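Local coordinates for oligopeptide ABC transporter, periplasmic oligopeptide-binding protein, putative (PDB 5IPW) that probably binds oligopeptides in the periplasm as the solute-binding component of an ABC transporter that takes up peptides, at residues Trp518-Ile530 / Val542-Val556. Sequence-based numbering, arbitrary orientation.
Sequences WYIGWSGWISYYI and VPEGPEPPEVVYRLV
Trp-525 and Gly-545 supply the hydrogen bond that joins the two segments: the indole NE1 donates to the glycine carbonyl O over 3.1 Å, bent to 145° at the hydrogen and reaching the oxygen from above the carbonyl plane. Glycine suits this turn, because at its backbone angles a side chain would jam against the preceding carbonyl.

CH-pi contacts tie the aromatic rings to the proline-rich loop 542-549. One face of Trp-525 receives CA of Glu-547, 3.9 Å from the centroid of its five-membered ring, while CG of Pro-543 packs on the opposite face. The extended Glu-547 side chain lays its carboxylate nearly flat over the six-membered ring, and its OE2 accepts a hydrogen bond from Tyr-553 OH. Replacing this indole by an alanine is likely to open a gap between Pro-543 and Glu-547 and leave the Gly-545 carbonyl without its indole donor. Trp-522 offers one face to two rigid rings, CB of Pro-548 lying 3.6 Å from its five-membered ring centroid and CD of Pro-549 over the six-membered ring; CD of Pro-543 likewise sits over Tyr-528.

Between the helices, Tyr-529 and Tyr-553 form an offset stack, centroids 4.3 Å apart and planes inclined by 15°. Turned away from the backbone N about its first torsion, the Tyr-529 ring reaches over the face of Tyr-553, and its hydroxyl hydrogen-bonds Asp-557, which also salt-bridges Arg-554.

Branched aliphatic residues fill in behind the aromatics: CG1 of Ile-530 touches CG1 of Val-556 at 3.6 Å, and CG2 of Val-552 meets CZ3 of Trp-522. Helices 523-530 and 550-556 cross at -52°, 10.7 Å apart at their axes. Pro-549 takes the N-cap position of the second. Together they form a helix-loop-helix unit whose loop prolines pack on aromatic rings of, and just before, the first helix, within a chain of the family 5 solute-binding proteins.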
loop_
_atom_site.group_PDB
_atom_site.type_symbol
_atom_site.label_atom_id
_atom_site.label_comp_id
_atom_site.label_asym_id
_atom_site.label_seq_id
_atom_site.Cartn_x
_atom_site.Cartn_y
_atom_site.Cartn_z
ATOM N N TRP A 518 8.655 3.880 -19.099
ATOM C CA TRP A 518 8.025 4.720 -20.130
ATOM C C TRP A 518 8.746 6.048 -20.361
ATOM O O TRP A 518 8.710 6.569 -21.464
ATOM C CB TRP A 518 6.505 4.917 -19.903
ATOM C CG TRP A 518 6.072 5.906 -18.832
ATOM C CD1 TRP A 518 5.711 5.613 -17.551
ATOM C CD2 TRP A 518 5.891 7.321 -18.981
ATOM N NE1 TRP A 518 5.351 6.756 -16.881
ATOM C CE2 TRP A 518 5.447 7.820 -17.737
ATOM C CE3 TRP A 518 6.077 8.218 -20.039
ATOM C CZ2 TRP A 518 5.203 9.181 -17.513
ATOM C CZ3 TRP A 518 5.830 9.581 -19.814
ATOM C CH2 TRP A 518 5.401 10.042 -18.560
ATOM N N TYR A 519 9.428 6.575 -19.348
ATOM C CA TYR A 519 10.197 7.803 -19.535
ATOM C C TYR A 519 11.683 7.643 -19.275
ATOM O O TYR A 519 12.386 8.637 -19.119
ATOM C CB TYR A 519 9.641 8.933 -18.668
ATOM C CG TYR A 519 9.699 8.704 -17.178
ATOM C CD1 TYR A 519 10.820 9.061 -16.438
ATOM C CD2 TYR A 519 8.617 8.166 -16.505
ATOM C CE1 TYR A 519 10.864 8.867 -15.072
ATOM C CE2 TYR A 519 8.650 7.971 -15.141
ATOM C CZ TYR A 519 9.775 8.319 -14.429
ATOM O OH TYR A 519 9.815 8.125 -13.070
ATOM N N ILE A 520 12.172 6.410 -19.266
ATOM C CA ILE A 520 13.535 6.152 -18.805
ATOM C C ILE A 520 14.583 6.826 -19.699
ATOM O O ILE A 520 15.538 7.413 -19.196
ATOM C CB ILE A 520 13.808 4.636 -18.618
ATOM C CG1 ILE A 520 15.103 4.425 -17.841
ATOM C CG2 ILE A 520 13.858 3.893 -19.941
ATOM C CD1 ILE A 520 15.274 3.004 -17.353
ATOM N N GLY A 521 14.377 6.778 -21.012
ATOM C CA GLY A 521 15.228 7.494 -21.960
ATOM C C GLY A 521 15.276 9.006 -21.760
ATOM O O GLY A 521 16.277 9.636 -22.084
ATOM N N TRP A 522 14.208 9.593 -21.222
ATOM C CA TRP A 522 14.174 11.034 -20.939
ATOM C C TRP A 522 14.778 11.434 -19.584
ATOM O O TRP A 522 14.791 12.621 -19.241
ATOM C CB TRP A 522 12.734 11.561 -21.037
ATOM C CG TRP A 522 12.144 11.461 -22.413
ATOM C CD1 TRP A 522 12.793 11.663 -23.595
ATOM C CD2 TRP A 522 10.781 11.165 -22.752
ATOM N NE1 TRP A 522 11.928 11.490 -24.647
ATOM C CE2 TRP A 522 10.684 11.192 -24.157
ATOM C CE3 TRP A 522 9.631 10.886 -22.004
ATOM C CZ2 TRP A 522 9.485 10.945 -24.832
ATOM C CZ3 TRP A 522 8.435 10.632 -22.680
ATOM C CH2 TRP A 522 8.376 10.660 -24.078
ATOM N N SER A 523 15.294 10.461 -18.827
ATOM C CA SER A 523 15.863 10.718 -17.492
ATOM C C SER A 523 16.943 11.796 -17.468
ATOM O O SER A 523 17.107 12.487 -16.459
ATOM C CB SER A 523 16.439 9.430 -16.902
ATOM O OG SER A 523 15.427 8.457 -16.710
ATOM N N GLY A 524 17.695 11.921 -18.559
ATOM C CA GLY A 524 18.711 12.964 -18.675
ATOM C C GLY A 524 18.079 14.340 -18.583
ATOM O O GLY A 524 18.405 15.134 -17.695
ATOM N N TRP A 525 17.147 14.598 -19.492
ATOM C CA TRP A 525 16.457 15.884 -19.571
ATOM C C TRP A 525 15.575 16.173 -18.359
ATOM O O TRP A 525 15.547 17.303 -17.870
ATOM C CB TRP A 525 15.619 15.947 -20.852
ATOM C CG TRP A 525 16.456 16.147 -22.070
ATOM C CD1 TRP A 525 16.937 15.183 -22.911
ATOM C CD2 TRP A 525 16.932 17.394 -22.576
ATOM N NE1 TRP A 525 17.676 15.757 -23.916
ATOM C CE2 TRP A 525 17.689 17.114 -23.734
ATOM C CE3 TRP A 525 16.786 18.724 -22.167
ATOM C CZ2 TRP A 525 18.298 18.117 -24.487
ATOM C CZ3 TRP A 525 17.393 19.720 -22.915
ATOM C CH2 TRP A 525 18.141 19.411 -24.062
ATOM N N ILE A 526 14.859 15.155 -17.884
ATOM C CA ILE A 526 14.008 15.285 -16.700
ATOM C C ILE A 526 14.824 15.733 -15.488
ATOM O O ILE A 526 14.376 16.556 -14.693
ATOM C CB ILE A 526 13.284 13.958 -16.381
ATOM C CG1 ILE A 526 12.238 13.662 -17.457
ATOM C CG2 ILE A 526 12.610 14.010 -15.012
ATOM C CD1 ILE A 526 11.816 12.215 -17.514
ATOM N N SER A 527 16.022 15.180 -15.350
ATOM C CA SER A 527 16.916 15.540 -14.260
ATOM C C SER A 527 17.480 16.951 -14.470
ATOM O O SER A 527 17.628 17.721 -13.515
ATOM C CB SER A 527 18.038 14.512 -14.169
ATOM O OG SER A 527 18.737 14.625 -12.953
ATOM N N TYR A 528 17.786 17.279 -15.726
ATOM C CA TYR A 528 18.227 18.624 -16.111
ATOM C C TYR A 528 17.140 19.675 -15.821
ATOM O O TYR A 528 17.439 20.773 -15.343
ATOM C CB TYR A 528 18.655 18.635 -17.593
ATOM C CG TYR A 528 19.002 19.999 -18.165
ATOM C CD1 TYR A 528 19.865 20.866 -17.494
ATOM C CD2 TYR A 528 18.483 20.411 -19.392
ATOM C CE1 TYR A 528 20.186 22.109 -18.015
ATOM C CE2 TYR A 528 18.800 21.654 -19.923
ATOM C CZ TYR A 528 19.652 22.500 -19.229
ATOM O OH TYR A 528 19.976 23.737 -19.738
ATOM N N TYR A 529 15.883 19.312 -16.072
ATOM C CA TYR A 529 14.748 20.211 -15.875
ATOM C C TYR A 529 14.514 20.517 -14.401
ATOM O O TYR A 529 14.435 21.676 -14.001
ATOM C CB TYR A 529 13.497 19.577 -16.468
ATOM C CG TYR A 529 12.239 20.402 -16.338
ATOM C CD1 TYR A 529 11.476 20.372 -15.176
ATOM C CD2 TYR A 529 11.796 21.193 -17.394
ATOM C CE1 TYR A 529 10.314 21.116 -15.062
ATOM C CE2 TYR A 529 10.635 21.939 -17.293
ATOM C CZ TYR A 529 9.895 21.898 -16.126
ATOM O OH TYR A 529 8.739 22.642 -16.023
ATOM N N ILE A 530 14.387 19.467 -13.602
ATOM C CA ILE A 530 14.152 19.613 -12.169
ATOM C C ILE A 530 15.264 20.456 -11.564
ATOM O O ILE A 530 15.000 21.401 -10.823
ATOM C CB ILE A 530 14.082 18.243 -11.458
ATOM C CG1 ILE A 530 12.831 17.477 -11.897
ATOM C CG2 ILE A 530 14.059 18.411 -9.942
ATOM C CD1 ILE A 530 12.892 15.990 -11.623
ATOM N N VAL A 542 24.572 20.641 -20.370
ATOM C CA VAL A 542 23.322 20.189 -20.990
ATOM C C VAL A 542 23.505 18.757 -21.500
ATOM O O VAL A 542 24.550 18.447 -22.077
ATOM C CB VAL A 542 22.943 21.102 -22.181
ATOM C CG1 VAL A 542 21.677 20.619 -22.882
ATOM C CG2 VAL A 542 22.770 22.541 -21.718
ATOM N N PRO A 543 22.498 17.878 -21.301
ATOM C CA PRO A 543 22.608 16.513 -21.816
ATOM C C PRO A 543 22.078 16.381 -23.246
ATOM O O PRO A 543 21.172 17.120 -23.643
ATOM C CB PRO A 543 21.732 15.716 -20.851
ATOM C CG PRO A 543 20.652 16.673 -20.479
ATOM C CD PRO A 543 21.231 18.066 -20.567
ATOM N N GLU A 544 22.651 15.445 -24.001
ATOM C CA GLU A 544 22.207 15.151 -25.365
ATOM C C GLU A 544 21.001 14.206 -25.347
ATOM O O GLU A 544 20.479 13.864 -24.282
ATOM C CB GLU A 544 23.362 14.566 -26.207
ATOM C CG GLU A 544 23.693 13.086 -25.979
ATOM C CD GLU A 544 24.649 12.839 -24.817
ATOM O OE1 GLU A 544 25.491 11.923 -24.925
ATOM O OE2 GLU A 544 24.567 13.554 -23.795
ATOM N N GLY A 545 20.566 13.787 -26.532
ATOM C CA GLY A 545 19.450 12.856 -26.666
ATOM C C GLY A 545 18.156 13.594 -26.935
ATOM O O GLY A 545 18.099 14.817 -26.796
ATOM N N PRO A 546 17.103 12.856 -27.325
ATOM C CA PRO A 546 15.831 13.513 -27.593
ATOM C C PRO A 546 15.263 14.144 -26.331
ATOM O O PRO A 546 15.324 13.536 -25.260
ATOM C CB PRO A 546 14.925 12.367 -28.071
ATOM C CG PRO A 546 15.839 11.233 -28.387
ATOM C CD PRO A 546 17.005 11.395 -27.465
ATOM N N GLU A 547 14.746 15.362 -26.463
ATOM C CA GLU A 547 14.046 16.029 -25.377
ATOM C C GLU A 547 12.623 15.474 -25.314
ATOM O O GLU A 547 12.065 15.104 -26.349
ATOM C CB GLU A 547 14.023 17.536 -25.617
ATOM C CG GLU A 547 13.667 18.353 -24.386
ATOM C CD GLU A 547 13.799 19.850 -24.601
ATOM O OE1 GLU A 547 14.132 20.274 -25.730
ATOM O OE2 GLU A 547 13.570 20.606 -23.631
ATOM N N PRO A 548 12.041 15.379 -24.098
ATOM C CA PRO A 548 10.649 14.917 -23.975
ATOM C C PRO A 548 9.635 15.963 -24.418
ATOM O O PRO A 548 9.960 17.151 -24.428
ATOM C CB PRO A 548 10.484 14.677 -22.466
ATOM C CG PRO A 548 11.528 15.520 -21.823
ATOM C CD PRO A 548 12.686 15.521 -22.777
ATOM N N PRO A 549 8.408 15.527 -24.765
ATOM C CA PRO A 549 7.270 16.431 -24.942
ATOM C C PRO A 549 7.097 17.390 -23.759
ATOM O O PRO A 549 7.523 17.088 -22.647
ATOM C CB PRO A 549 6.075 15.478 -25.017
ATOM C CG PRO A 549 6.627 14.199 -25.530
ATOM C CD PRO A 549 8.068 14.134 -25.106
ATOM N N GLU A 550 6.466 18.533 -24.002
ATOM C CA GLU A 550 6.273 19.552 -22.964
ATOM C C GLU A 550 5.306 19.070 -21.874
ATOM O O GLU A 550 5.405 19.457 -20.708
ATOM C CB GLU A 550 5.751 20.848 -23.595
ATOM C CG GLU A 550 5.982 22.089 -22.747
ATOM C CD GLU A 550 7.456 22.352 -22.476
ATOM O OE1 GLU A 550 8.282 22.105 -23.378
ATOM O OE2 GLU A 550 7.794 22.804 -21.361
ATOM N N VAL A 551 4.374 18.215 -22.274
ATOM C CA VAL A 551 3.399 17.644 -21.360
ATOM C C VAL A 551 4.060 16.758 -20.282
ATOM O O VAL A 551 3.513 16.597 -19.186
ATOM C CB VAL A 551 2.315 16.885 -22.160
ATOM C CG1 VAL A 551 2.855 15.585 -22.737
ATOM C CG2 VAL A 551 1.079 16.652 -21.310
ATOM N N VAL A 552 5.234 16.200 -20.586
ATOM C CA VAL A 552 6.027 15.462 -19.595
ATOM C C VAL A 552 6.615 16.413 -18.554
ATOM O O VAL A 552 6.521 16.156 -17.355
ATOM C CB VAL A 552 7.158 14.645 -20.261
ATOM C CG1 VAL A 552 8.100 14.051 -19.225
ATOM C CG2 VAL A 552 6.578 13.531 -21.120
ATOM N N TYR A 553 7.222 17.508 -19.003
ATOM C CA TYR A 553 7.750 18.518 -18.080
ATOM C C TYR A 553 6.662 19.049 -17.153
ATOM O O TYR A 553 6.955 19.543 -16.061
ATOM C CB TYR A 553 8.365 19.697 -18.839
ATOM C CG TYR A 553 9.722 19.457 -19.482
ATOM C CD1 TYR A 553 10.654 18.578 -18.927
ATOM C CD2 TYR A 553 10.093 20.157 -20.629
ATOM C CE1 TYR A 553 11.894 18.384 -19.513
ATOM C CE2 TYR A 553 11.331 19.970 -21.219
ATOM C CZ TYR A 553 12.229 19.083 -20.658
ATOM O OH TYR A 553 13.461 18.893 -21.237
ATOM N N ARG A 554 5.414 18.965 -17.607
ATOM C CA ARG A 554 4.263 19.416 -16.832
ATOM C C ARG A 554 3.970 18.463 -15.673
ATOM O O ARG A 554 3.756 18.903 -14.539
ATOM C CB ARG A 554 3.031 19.564 -17.746
ATOM C CG ARG A 554 2.228 20.844 -17.537
ATOM C CD ARG A 554 3.106 22.090 -17.461
ATOM N NE ARG A 554 4.233 22.049 -18.399
ATOM C CZ ARG A 554 5.365 22.743 -18.267
ATOM N NH1 ARG A 554 5.560 23.555 -17.232
ATOM N NH2 ARG A 554 6.321 22.621 -19.182
ATOM N N LEU A 555 3.965 17.162 -15.962
ATOM C CA LEU A 555 3.792 16.133 -14.927
ATOM C C LEU A 555 4.791 16.278 -13.781
ATOM O O LEU A 555 4.468 15.974 -12.636
ATOM C CB LEU A 555 3.906 14.727 -15.520
ATOM C CG LEU A 555 2.665 14.183 -16.217
ATOM C CD1 LEU A 555 3.002 12.899 -16.955
ATOM C CD2 LEU A 555 1.534 13.940 -15.231
ATOM N N VAL A 556 6.001 16.739 -14.088
ATOM C CA VAL A 556 6.994 17.000 -13.051
ATOM C C VAL A 556 6.491 18.125 -12.160
ATOM O O VAL A 556 6.464 17.985 -10.941
ATOM C CB VAL A 556 8.368 17.385 -13.638
ATOM C CG1 VAL A 556 9.347 17.758 -12.536
ATOM C CG2 VAL A 556 8.935 16.244 -14.473
#